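Local coordinates for putative phytoene/squalene synthase YisP (Bacillus subtilis subsp. subtilis, PDB 3WE9), which releases diphosphate from farnesyl diphosphate to give farnesol, a phosphatase step involved in biofilm formation, at residues L155-S166 with A237-I248; L165-K174 with D254-L262. All coordinates share one frame; numbering follows the deposited sequence.

Contact 1: residues L155-S166 with A237-I248; sequences LGLAIQLVRFLS and ALHLHRAVLEKI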
loop_
_atom_site.group_PDB
_atom_site.type_symbol
_atom_site.label_atom_id
_atom_site.label_comp_id
_atom_site.label_asym_id
_atom_site.label_seq_id
_atom_site.Cartn_x
_atom_site.Cartn_y
_atom_site.Cartn_z
ATOM N N LEU A 155 5.339 -6.342 -2.601
ATOM C CA LEU A 155 5.250 -4.893 -2.748
ATOM C C LEU A 155 4.048 -4.349 -1.971
ATOM O O LEU A 155 4.176 -3.408 -1.196
ATOM C CB LEU A 155 5.118 -4.510 -4.223
ATOM C CG LEU A 155 4.960 -3.005 -4.476
ATOM C CD1 LEU A 155 6.180 -2.262 -3.946
ATOM C CD2 LEU A 155 4.765 -2.747 -5.968
ATOM N N GLY A 156 2.882 -4.950 -2.182
ATOM C CA GLY A 156 1.688 -4.498 -1.488
ATOM C C GLY A 156 1.814 -4.638 0.018
ATOM O O GLY A 156 1.392 -3.759 0.775
ATOM N N LEU A 157 2.383 -5.758 0.444
ATOM C CA LEU A 157 2.605 -6.051 1.856
ATOM C C LEU A 157 3.516 -4.967 2.448
ATOM O O LEU A 157 3.203 -4.367 3.473
ATOM C CB LEU A 157 3.266 -7.434 1.974
ATOM C CG LEU A 157 3.733 -8.160 3.250
ATOM C CD1 LEU A 157 3.997 -7.203 4.393
ATOM C CD2 LEU A 157 2.708 -9.192 3.631
ATOM N N ALA A 158 4.641 -4.720 1.782
ATOM C CA ALA A 158 5.601 -3.716 2.239
ATOM C C ALA A 158 4.974 -2.317 2.317
ATOM O O ALA A 158 5.204 -1.568 3.271
ATOM C CB ALA A 158 6.805 -3.691 1.301
ATOM N N ILE A 159 4.183 -1.965 1.309
ATOM C CA ILE A 159 3.536 -0.656 1.286
ATOM C C ILE A 159 2.597 -0.486 2.482
ATOM O O ILE A 159 2.507 0.594 3.078
ATOM C CB ILE A 159 2.770 -0.462 -0.041
ATOM C CG1 ILE A 159 3.777 -0.281 -1.188
ATOM C CG2 ILE A 159 1.821 0.723 0.061
ATOM C CD1 ILE A 159 3.150 -0.303 -2.590
ATOM N N GLN A 160 1.898 -1.557 2.843
ATOM C CA GLN A 160 1.000 -1.490 3.990
ATOM C C GLN A 160 1.833 -1.297 5.264
ATOM O O GLN A 160 1.470 -0.522 6.154
ATOM C CB GLN A 160 0.162 -2.769 4.080
ATOM C CG GLN A 160 -0.939 -2.704 5.120
ATOM C CD GLN A 160 -1.994 -1.657 4.792
ATOM O OE1 GLN A 160 -1.686 -0.481 4.614
ATOM N NE2 GLN A 160 -3.248 -2.085 4.716
ATOM N N LEU A 161 2.960 -1.994 5.352
ATOM C CA LEU A 161 3.828 -1.849 6.517
ATOM C C LEU A 161 4.348 -0.422 6.595
ATOM O O LEU A 161 4.442 0.156 7.678
ATOM C CB LEU A 161 5.011 -2.817 6.449
ATOM C CG LEU A 161 4.704 -4.300 6.697
ATOM C CD1 LEU A 161 5.993 -5.117 6.567
ATOM C CD2 LEU A 161 4.091 -4.479 8.081
ATOM N N VAL A 162 4.685 0.157 5.449
ATOM C CA VAL A 162 5.183 1.531 5.456
ATOM C C VAL A 162 4.094 2.488 5.932
ATOM O O VAL A 162 4.345 3.388 6.736
ATOM C CB VAL A 162 5.680 1.951 4.062
ATOM C CG1 VAL A 162 6.037 3.442 4.059
ATOM C CG2 VAL A 162 6.912 1.133 3.703
ATOM N N ARG A 163 2.878 2.293 5.438
ATOM C CA ARG A 163 1.773 3.139 5.855
ATOM C C ARG A 163 1.578 3.020 7.363
ATOM O O ARG A 163 1.382 4.020 8.054
ATOM C CB ARG A 163 0.492 2.734 5.123
ATOM C CG ARG A 163 0.471 3.154 3.664
ATOM C CD ARG A 163 -0.715 2.551 2.940
ATOM N NE ARG A 163 -0.893 3.134 1.615
ATOM C CZ ARG A 163 -1.412 4.337 1.388
ATOM N NH1 ARG A 163 -1.811 5.091 2.404
ATOM N NH2 ARG A 163 -1.535 4.786 0.146
ATOM N N PHE A 164 1.639 1.791 7.871
ATOM C CA PHE A 164 1.474 1.556 9.300
ATOM C C PHE A 164 2.524 2.315 10.105
ATOM O O PHE A 164 2.209 2.922 11.122
ATOM C CB PHE A 164 1.587 0.061 9.631
ATOM C CG PHE A 164 0.432 -0.771 9.135
ATOM C CD1 PHE A 164 -0.681 -0.174 8.537
ATOM C CD2 PHE A 164 0.450 -2.158 9.288
ATOM C CE1 PHE A 164 -1.759 -0.944 8.103
ATOM C CE2 PHE A 164 -0.626 -2.942 8.856
ATOM C CZ PHE A 164 -1.733 -2.334 8.262
ATOM N N LEU A 165 3.771 2.263 9.639
ATOM C CA LEU A 165 4.891 2.928 10.305
ATOM C C LEU A 165 4.918 4.455 10.169
ATOM O O LEU A 165 5.687 5.128 10.860
ATOM C CB LEU A 165 6.212 2.369 9.759
ATOM C CG LEU A 165 6.547 0.906 10.096
ATOM C CD1 LEU A 165 7.751 0.441 9.280
ATOM C CD2 LEU A 165 6.835 0.779 11.581
ATOM N N SER A 166 4.088 4.989 9.280
ATOM C CA SER A 166 4.035 6.430 9.013
ATOM C C SER A 166 3.084 7.242 9.892
ATOM O O SER A 166 3.092 8.475 9.843
ATOM C CB SER A 166 3.631 6.668 7.551
ATOM O OG SER A 166 4.536 6.061 6.645
ATOM N N ALA A 237 6.857 3.154 -7.157
ATOM C CA ALA A 237 6.295 2.706 -5.883
ATOM C C ALA A 237 7.412 2.341 -4.905
ATOM O O ALA A 237 7.362 2.696 -3.729
ATOM C CB ALA A 237 5.379 1.501 -6.109
ATOM N N LEU A 238 8.414 1.621 -5.403
ATOM C CA LEU A 238 9.548 1.219 -4.587
ATOM C C LEU A 238 10.304 2.433 -4.048
ATOM O O LEU A 238 10.538 2.547 -2.845
ATOM C CB LEU A 238 10.498 0.343 -5.410
ATOM C CG LEU A 238 10.000 -1.077 -5.695
ATOM C CD1 LEU A 238 10.949 -1.775 -6.667
ATOM C CD2 LEU A 238 9.908 -1.848 -4.387
ATOM N N HIS A 239 10.682 3.338 -4.946
ATOM C CA HIS A 239 11.420 4.543 -4.560
ATOM C C HIS A 239 10.658 5.430 -3.585
ATOM O O HIS A 239 11.230 5.944 -2.623
ATOM C CB HIS A 239 11.772 5.367 -5.804
ATOM C CG HIS A 239 12.982 4.876 -6.535
ATOM N ND1 HIS A 239 13.139 3.562 -6.920
ATOM C CD2 HIS A 239 14.096 5.525 -6.949
ATOM C CE1 HIS A 239 14.298 3.422 -7.538
ATOM N NE2 HIS A 239 14.899 4.598 -7.570
ATOM N N LEU A 240 9.367 5.614 -3.840
ATOM C CA LEU A 240 8.530 6.461 -3.001
ATOM C C LEU A 240 8.392 5.962 -1.568
ATOM O O LEU A 240 8.483 6.744 -0.624
ATOM C CB LEU A 240 7.137 6.612 -3.621
ATOM C CG LEU A 240 7.076 7.422 -4.923
ATOM C CD1 LEU A 240 5.682 7.326 -5.537
ATOM C CD2 LEU A 240 7.440 8.874 -4.632
ATOM N N HIS A 241 8.176 4.660 -1.407
ATOM C CA HIS A 241 8.000 4.102 -0.072
ATOM C C HIS A 241 9.301 3.965 0.696
ATOM O O HIS A 241 9.305 4.028 1.922
ATOM C CB HIS A 241 7.210 2.799 -0.178
ATOM C CG HIS A 241 5.808 3.025 -0.644
ATOM N ND1 HIS A 241 4.823 3.512 0.189
ATOM C CD2 HIS A 241 5.263 2.988 -1.884
ATOM C CE1 HIS A 241 3.736 3.770 -0.515
ATOM N NE2 HIS A 241 3.977 3.463 -1.776
ATOM N N ARG A 242 10.412 3.801 -0.016
ATOM C CA ARG A 242 11.699 3.760 0.665
ATOM C C ARG A 242 11.947 5.177 1.177
ATOM O O ARG A 242 12.406 5.378 2.303
ATOM C CB ARG A 242 12.832 3.364 -0.288
ATOM C CG ARG A 242 13.067 1.871 -0.377
ATOM C CD ARG A 242 14.413 1.555 -1.010
ATOM N NE ARG A 242 14.679 0.120 -1.014
ATOM C CZ ARG A 242 14.465 -0.683 -2.054
ATOM N NH1 ARG A 242 13.980 -0.191 -3.189
ATOM N NH2 ARG A 242 14.740 -1.978 -1.955
ATOM N N ALA A 243 11.627 6.160 0.338
ATOM C CA ALA A 243 11.807 7.565 0.684
ATOM C C ALA A 243 10.957 7.949 1.895
ATOM O O ALA A 243 11.366 8.775 2.712
ATOM C CB ALA A 243 11.452 8.448 -0.508
ATOM N N VAL A 244 9.769 7.361 2.004
ATOM C CA VAL A 244 8.901 7.644 3.136
ATOM C C VAL A 244 9.594 7.227 4.437
ATOM O O VAL A 244 9.613 7.979 5.414
ATOM C CB VAL A 244 7.547 6.894 3.009
ATOM C CG1 VAL A 244 6.753 7.015 4.316
ATOM C CG2 VAL A 244 6.733 7.479 1.866
ATOM N N LEU A 245 10.165 6.026 4.441
ATOM C CA LEU A 245 10.869 5.521 5.615
ATOM C C LEU A 245 12.059 6.416 5.955
ATOM O O LEU A 245 12.341 6.682 7.128
ATOM C CB LEU A 245 11.350 4.086 5.370
ATOM C CG LEU A 245 10.231 3.046 5.240
ATOM C CD1 LEU A 245 10.802 1.714 4.798
ATOM C CD2 LEU A 245 9.503 2.914 6.575
ATOM N N GLU A 246 12.762 6.886 4.929
ATOM C CA GLU A 246 13.908 7.758 5.165
ATOM C C GLU A 246 13.465 9.103 5.751
ATOM O O GLU A 246 14.126 9.646 6.641
ATOM C CB GLU A 246 14.688 7.967 3.862
ATOM C CG GLU A 246 15.297 6.686 3.306
ATOM C CD GLU A 246 16.426 6.125 4.174
ATOM O OE1 GLU A 246 16.199 5.846 5.375
ATOM O OE2 GLU A 246 17.551 5.962 3.648
ATOM N N LYS A 247 12.339 9.628 5.275
ATOM C CA LYS A 247 11.829 10.904 5.775
ATOM C C LYS A 247 11.461 10.785 7.248
ATOM O O LYS A 247 11.749 11.674 8.056
ATOM C CB LYS A 247 10.596 11.352 4.977
ATOM C CG LYS A 247 10.066 12.725 5.404
ATOM C CD LYS A 247 8.913 13.215 4.534
ATOM C CE LYS A 247 8.468 14.615 4.966
ATOM N NZ LYS A 247 7.376 15.164 4.116
ATOM N N ILE A 248 10.810 9.681 7.595
ATOM C CA ILE A 248 10.409 9.442 8.975
ATOM C C ILE A 248 11.655 9.441 9.862
ATOM O O ILE A 248 11.662 10.039 10.939
ATOM C CB ILE A 248 9.658 8.088 9.098
ATOM C CG1 ILE A 248 8.349 8.162 8.294
ATOM C CG2 ILE A 248 9.379 7.772 10.568
ATOM C CD1 ILE A 248 7.575 6.849 8.208
#
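Ser166 OG, which packs on Val244 CG1 and Ile248 CD1 across the contact, donates a hydrogen bond to Val162 O, one turn back, at 2.7 Å. The donor lies above the carbonyl plane. This bond settles the hydroxyl against its own helix, so an otherwise apolar neighbourhood meets a polar group that already has a partner. The carbonyl of the residue before the serine, Leu165 O, accepts from Trp205 NE1 of helix 199-221.

The segments of helices 145-165 and 228-250 that meet here run in the same direction, 25° apart, with segment axes 10.1 Å from each other. Between them lies the His241 ring. Ile159 sits over one face of it in a CH-pi contact, with CG1 3.8 Å from the ring centroid and 14° off the ring normal. Val162 CG1 comes to the ring edge, near its plane. With an alanine here instead of His241, Ile159 would probably lose the flat surface under it and a gap would open between the helices.

Val162 divides its two methyls. CG1 is anti to the backbone N and meets Val244 CG1 at 3.7 Å. CG2 turns instead to Leu245 CD1, at 4.1 Å. Leu165 adds its CD1 against Leu245 CD2. At the other end Leu155 CD1 reaches Leu238 CD2 at 3.8 Å, while its CD2 lies by Ala237 CB.

A triethylene glycol, probably from the crystallisation liquor, lies close to the Ile159 side chain and may mark a pocket. The contact joins two long helices of the all-helical phytoene/squalene synthase fold. No hydrogen bond passes between the segments, so the pairing rests mainly on aliphatic packing and one ring face, with the serine hydroxyl bonded within its own segment.

Contact 2: residues L165-K174 with D254-L262; sequences LSDLGTDQQK and DVFQYHFAL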
loop_
_atom_site.group_PDB
_atom_site.type_symbol
_atom_site.label_atom_id
_atom_site.label_comp_id
_atom_site.label_asym_id
_atom_site.label_seq_id
_atom_site.Cartn_x
_atom_site.Cartn_y
_atom_site.Cartn_z
ATOM N N LEU A 165 3.771 2.263 9.639
ATOM C CA LEU A 165 4.891 2.928 10.305
ATOM C C LEU A 165 4.918 4.455 10.169
ATOM O O LEU A 165 5.687 5.128 10.860
ATOM C CB LEU A 165 6.212 2.369 9.759
ATOM C CG LEU A 165 6.547 0.906 10.096
ATOM C CD1 LEU A 165 7.751 0.441 9.280
ATOM C CD2 LEU A 165 6.835 0.779 11.581
ATOM N N SER A 166 4.088 4.989 9.280
ATOM C CA SER A 166 4.035 6.430 9.013
ATOM C C SER A 166 3.084 7.242 9.892
ATOM O O SER A 166 3.092 8.475 9.843
ATOM C CB SER A 166 3.631 6.668 7.551
ATOM O OG SER A 166 4.536 6.061 6.645
ATOM N N ASP A 167 2.267 6.575 10.698
ATOM C CA ASP A 167 1.292 7.300 11.502
ATOM C C ASP A 167 0.763 6.434 12.635
ATOM O O ASP A 167 0.058 5.451 12.398
ATOM C CB ASP A 167 0.150 7.739 10.577
ATOM C CG ASP A 167 -0.927 8.547 11.281
ATOM O OD1 ASP A 167 -0.740 8.971 12.441
ATOM O OD2 ASP A 167 -1.975 8.770 10.640
ATOM N N LEU A 168 1.124 6.800 13.861
ATOM C CA LEU A 168 0.687 6.072 15.047
ATOM C C LEU A 168 -0.110 6.996 15.965
ATOM O O LEU A 168 -0.068 6.861 17.190
ATOM C CB LEU A 168 1.902 5.508 15.790
ATOM C CG LEU A 168 2.789 4.532 14.998
ATOM C CD1 LEU A 168 3.939 4.055 15.888
ATOM C CD2 LEU A 168 1.955 3.349 14.507
ATOM N N GLY A 169 -0.849 7.923 15.362
ATOM C CA GLY A 169 -1.632 8.879 16.129
ATOM C C GLY A 169 -2.831 8.384 16.926
ATOM O O GLY A 169 -3.140 8.951 17.975
ATOM N N THR A 170 -3.506 7.339 16.451
ATOM C CA THR A 170 -4.687 6.806 17.136
ATOM C C THR A 170 -4.428 5.480 17.849
ATOM O O THR A 170 -3.417 4.823 17.606
ATOM C CB THR A 170 -5.837 6.568 16.148
ATOM O OG1 THR A 170 -5.475 5.508 15.257
ATOM C CG2 THR A 170 -6.126 7.828 15.343
ATOM N N ASP A 171 -5.357 5.080 18.719
ATOM C CA ASP A 171 -5.207 3.826 19.444
ATOM C C ASP A 171 -5.276 2.643 18.491
ATOM O O ASP A 171 -4.620 1.630 18.706
ATOM C CB ASP A 171 -6.284 3.676 20.527
ATOM C CG ASP A 171 -6.092 4.642 21.685
ATOM O OD1 ASP A 171 -4.937 5.049 21.945
ATOM O OD2 ASP A 171 -7.095 4.979 22.350
ATOM N N GLN A 172 -6.074 2.776 17.436
ATOM C CA GLN A 172 -6.212 1.713 16.446
ATOM C C GLN A 172 -4.868 1.454 15.770
ATOM O O GLN A 172 -4.500 0.309 15.513
ATOM C CB GLN A 172 -7.251 2.099 15.393
ATOM C CG GLN A 172 -7.448 1.049 14.311
ATOM C CD GLN A 172 -8.638 1.347 13.417
ATOM O OE1 GLN A 172 -9.779 1.418 13.884
ATOM N NE2 GLN A 172 -8.379 1.523 12.124
ATOM N N GLN A 173 -4.133 2.526 15.489
ATOM C CA GLN A 173 -2.829 2.395 14.849
ATOM C C GLN A 173 -1.801 1.878 15.862
ATOM O O GLN A 173 -0.982 1.011 15.540
ATOM C CB GLN A 173 -2.410 3.748 14.263
ATOM C CG GLN A 173 -3.431 4.278 13.247
ATOM C CD GLN A 173 -3.147 5.693 12.767
ATOM O OE1 GLN A 173 -2.933 6.604 13.564
ATOM N NE2 GLN A 173 -3.161 5.883 11.450
ATOM N N LYS A 174 -1.861 2.395 17.090
ATOM C CA LYS A 174 -0.950 1.972 18.149
ATOM C C LYS A 174 -1.142 0.487 18.461
ATOM O O LYS A 174 -0.196 -0.203 18.837
ATOM C CB LYS A 174 -1.184 2.793 19.423
ATOM C CG LYS A 174 -0.781 4.264 19.321
ATOM C CD LYS A 174 -0.960 4.949 20.674
ATOM C CE LYS A 174 -0.392 6.359 20.690
ATOM N NZ LYS A 174 -1.114 7.264 19.757
ATOM N N ASP A 254 8.896 10.908 14.625
ATOM C CA ASP A 254 7.826 11.647 15.302
ATOM C C ASP A 254 6.439 11.275 14.754
ATOM O O ASP A 254 5.607 12.150 14.479
ATOM C CB ASP A 254 8.098 13.148 15.122
ATOM C CG ASP A 254 7.526 14.005 16.243
ATOM O OD1 ASP A 254 7.125 13.477 17.299
ATOM O OD2 ASP A 254 7.500 15.238 16.063
ATOM N N VAL A 255 6.186 9.971 14.634
ATOM C CA VAL A 255 4.929 9.470 14.081
ATOM C C VAL A 255 3.726 9.425 15.012
ATOM O O VAL A 255 2.631 9.087 14.570
ATOM C CB VAL A 255 5.123 8.059 13.459
ATOM C CG1 VAL A 255 6.100 8.137 12.301
ATOM C CG2 VAL A 255 5.615 7.084 14.521
ATOM N N PHE A 256 3.919 9.739 16.290
ATOM C CA PHE A 256 2.797 9.766 17.234
ATOM C C PHE A 256 2.121 11.139 17.113
ATOM O O PHE A 256 0.928 11.291 17.391
ATOM C CB PHE A 256 3.278 9.582 18.680
ATOM C CG PHE A 256 3.773 8.193 18.994
ATOM C CD1 PHE A 256 2.912 7.098 18.942
ATOM C CD2 PHE A 256 5.098 7.985 19.353
ATOM C CE1 PHE A 256 3.370 5.813 19.248
ATOM C CE2 PHE A 256 5.565 6.701 19.661
ATOM C CZ PHE A 256 4.700 5.620 19.607
ATOM N N GLN A 257 2.900 12.127 16.681
ATOM C CA GLN A 257 2.415 13.500 16.532
ATOM C C GLN A 257 1.971 13.875 15.123
ATOM O O GLN A 257 1.002 14.618 14.950
ATOM C CB GLN A 257 3.501 14.485 16.976
ATOM C CG GLN A 257 3.851 14.407 18.449
ATOM C CD GLN A 257 2.625 14.450 19.337
ATOM O OE1 GLN A 257 1.721 15.258 19.125
ATOM N NE2 GLN A 257 2.590 13.585 20.341
ATOM N N TYR A 258 2.684 13.367 14.121
ATOM C CA TYR A 258 2.384 13.668 12.725
ATOM C C TYR A 258 2.269 12.425 11.859
ATOM O O TYR A 258 2.886 11.402 12.147
ATOM C CB TYR A 258 3.499 14.524 12.119
ATOM C CG TYR A 258 3.720 15.857 12.776
ATOM C CD1 TYR A 258 3.012 16.986 12.360
ATOM C CD2 TYR A 258 4.665 16.005 13.789
ATOM C CE1 TYR A 258 3.246 18.231 12.930
ATOM C CE2 TYR A 258 4.904 17.245 14.369
ATOM C CZ TYR A 258 4.193 18.352 13.931
ATOM O OH TYR A 258 4.440 19.582 14.488
ATOM N N HIS A 259 1.490 12.537 10.789
ATOM C CA HIS A 259 1.337 11.462 9.820
ATOM C C HIS A 259 2.310 11.845 8.706
ATOM O O HIS A 259 2.160 12.893 8.074
ATOM C CB HIS A 259 -0.092 11.415 9.270
ATOM C CG HIS A 259 -0.271 10.466 8.119
ATOM N ND1 HIS A 259 -1.490 10.263 7.507
ATOM C CD2 HIS A 259 0.617 9.686 7.455
ATOM C CE1 HIS A 259 -1.345 9.401 6.515
ATOM N NE2 HIS A 259 -0.076 9.036 6.462
ATOM N N PHE A 260 3.310 11.005 8.469
ATOM C CA PHE A 260 4.303 11.296 7.443
ATOM C C PHE A 260 3.905 10.919 6.032
ATOM O O PHE A 260 3.396 9.834 5.790
ATOM C CB PHE A 260 5.627 10.620 7.787
ATOM C CG PHE A 260 6.367 11.299 8.890
ATOM C CD1 PHE A 260 5.813 11.390 10.161
ATOM C CD2 PHE A 260 7.595 11.896 8.646
ATOM C CE1 PHE A 260 6.470 12.066 11.179
ATOM C CE2 PHE A 260 8.256 12.571 9.654
ATOM C CZ PHE A 260 7.690 12.661 10.928
ATOM N N ALA A 261 4.150 11.838 5.105
ATOM C CA ALA A 261 3.850 11.630 3.696
ATOM C C ALA A 261 4.773 12.528 2.881
ATOM O O ALA A 261 5.207 13.578 3.359
ATOM C CB ALA A 261 2.391 11.972 3.410
ATOM N N LEU A 262 5.082 12.113 1.658
ATOM C CA LEU A 262 5.949 12.905 0.795
ATOM C C LEU A 262 5.153 14.073 0.221
ATOM O O LEU A 262 3.983 13.916 -0.137
ATOM C CB LEU A 262 6.490 12.048 -0.352
ATOM C CG LEU A 262 7.277 10.778 -0.009
ATOM C CD1 LEU A 262 7.537 9.994 -1.296
ATOM C CD2 LEU A 262 8.591 11.132 0.691
HETATM O O HOH W 1 0.297 10.853 14.077
HETATM O O HOH W 2 -0.237 9.856 19.984
#
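Leu168 N donates to Val255 O at 2.8 Å, nearly straight at 167°. A second backbone bond, Phe260 N to Ser166 O at 2.9 Å, joins the segments farther along.

The tight part lies around Val255. Its CG1 presses on Leu165 O at 3.4 Å. Its CG2 lies alongside Leu168 CD1, 3.7 Å away. Phe256 turns a ring edge to Leu168 O, with CD1 at 3.5 Å. That oxygen also accepts from Lys174 NZ at 2.8 Å, in the carbonyl plane.

The solvent side is looser and wetter. Here Asp167 crosses His259 at about a right angle, with CB over one ring face. Its CG is anti to the backbone N (chi1 -178°), which lays the carboxylate over the imidazole toward its rim, the planes 20° apart. OD1 accepts from Gly169 N, forming an Asx turn, and from a water, 2.7 Å away, that also bonds Val255 O. OD2 takes a weak bond from Gln173 NE2. A second water links Lys174 NZ to Phe256 O. Thr170 and Gln173 form a capping box at the start of helix 171-174.

Asp167 and Asp171 fit the spacing of the DXXXD motif, whose aspartates in relatives bind diphosphate through magnesium.

Helix 228-250 packs here through Ile248 on Val255. Phe201 of helix 199-221 meets Leu168, Val255 and the Phe256 ring, while Leu192 of helix 189-194 touches Phe256 and Lys174.

The chain enters along helix 145-165, which supplies the first half of contact 1, and continues through Leu165 and Ser166 into the first half of contact 2. It then passes through helices 179-185, 189-194 and 199-221 before returning. Helix 228-250 closes contact 1 over 70 intervening residues, and the loop after it closes contact 2 over 79. The segments alternate, so the two closures cross rather than nest. They also touch: Lys247 NZ probably bonds Ala261 O, and Ile248 packs on Val255 and Phe260. Together they tie helix 145-165 to helix 228-250, and the turn after the first to the loop after the second.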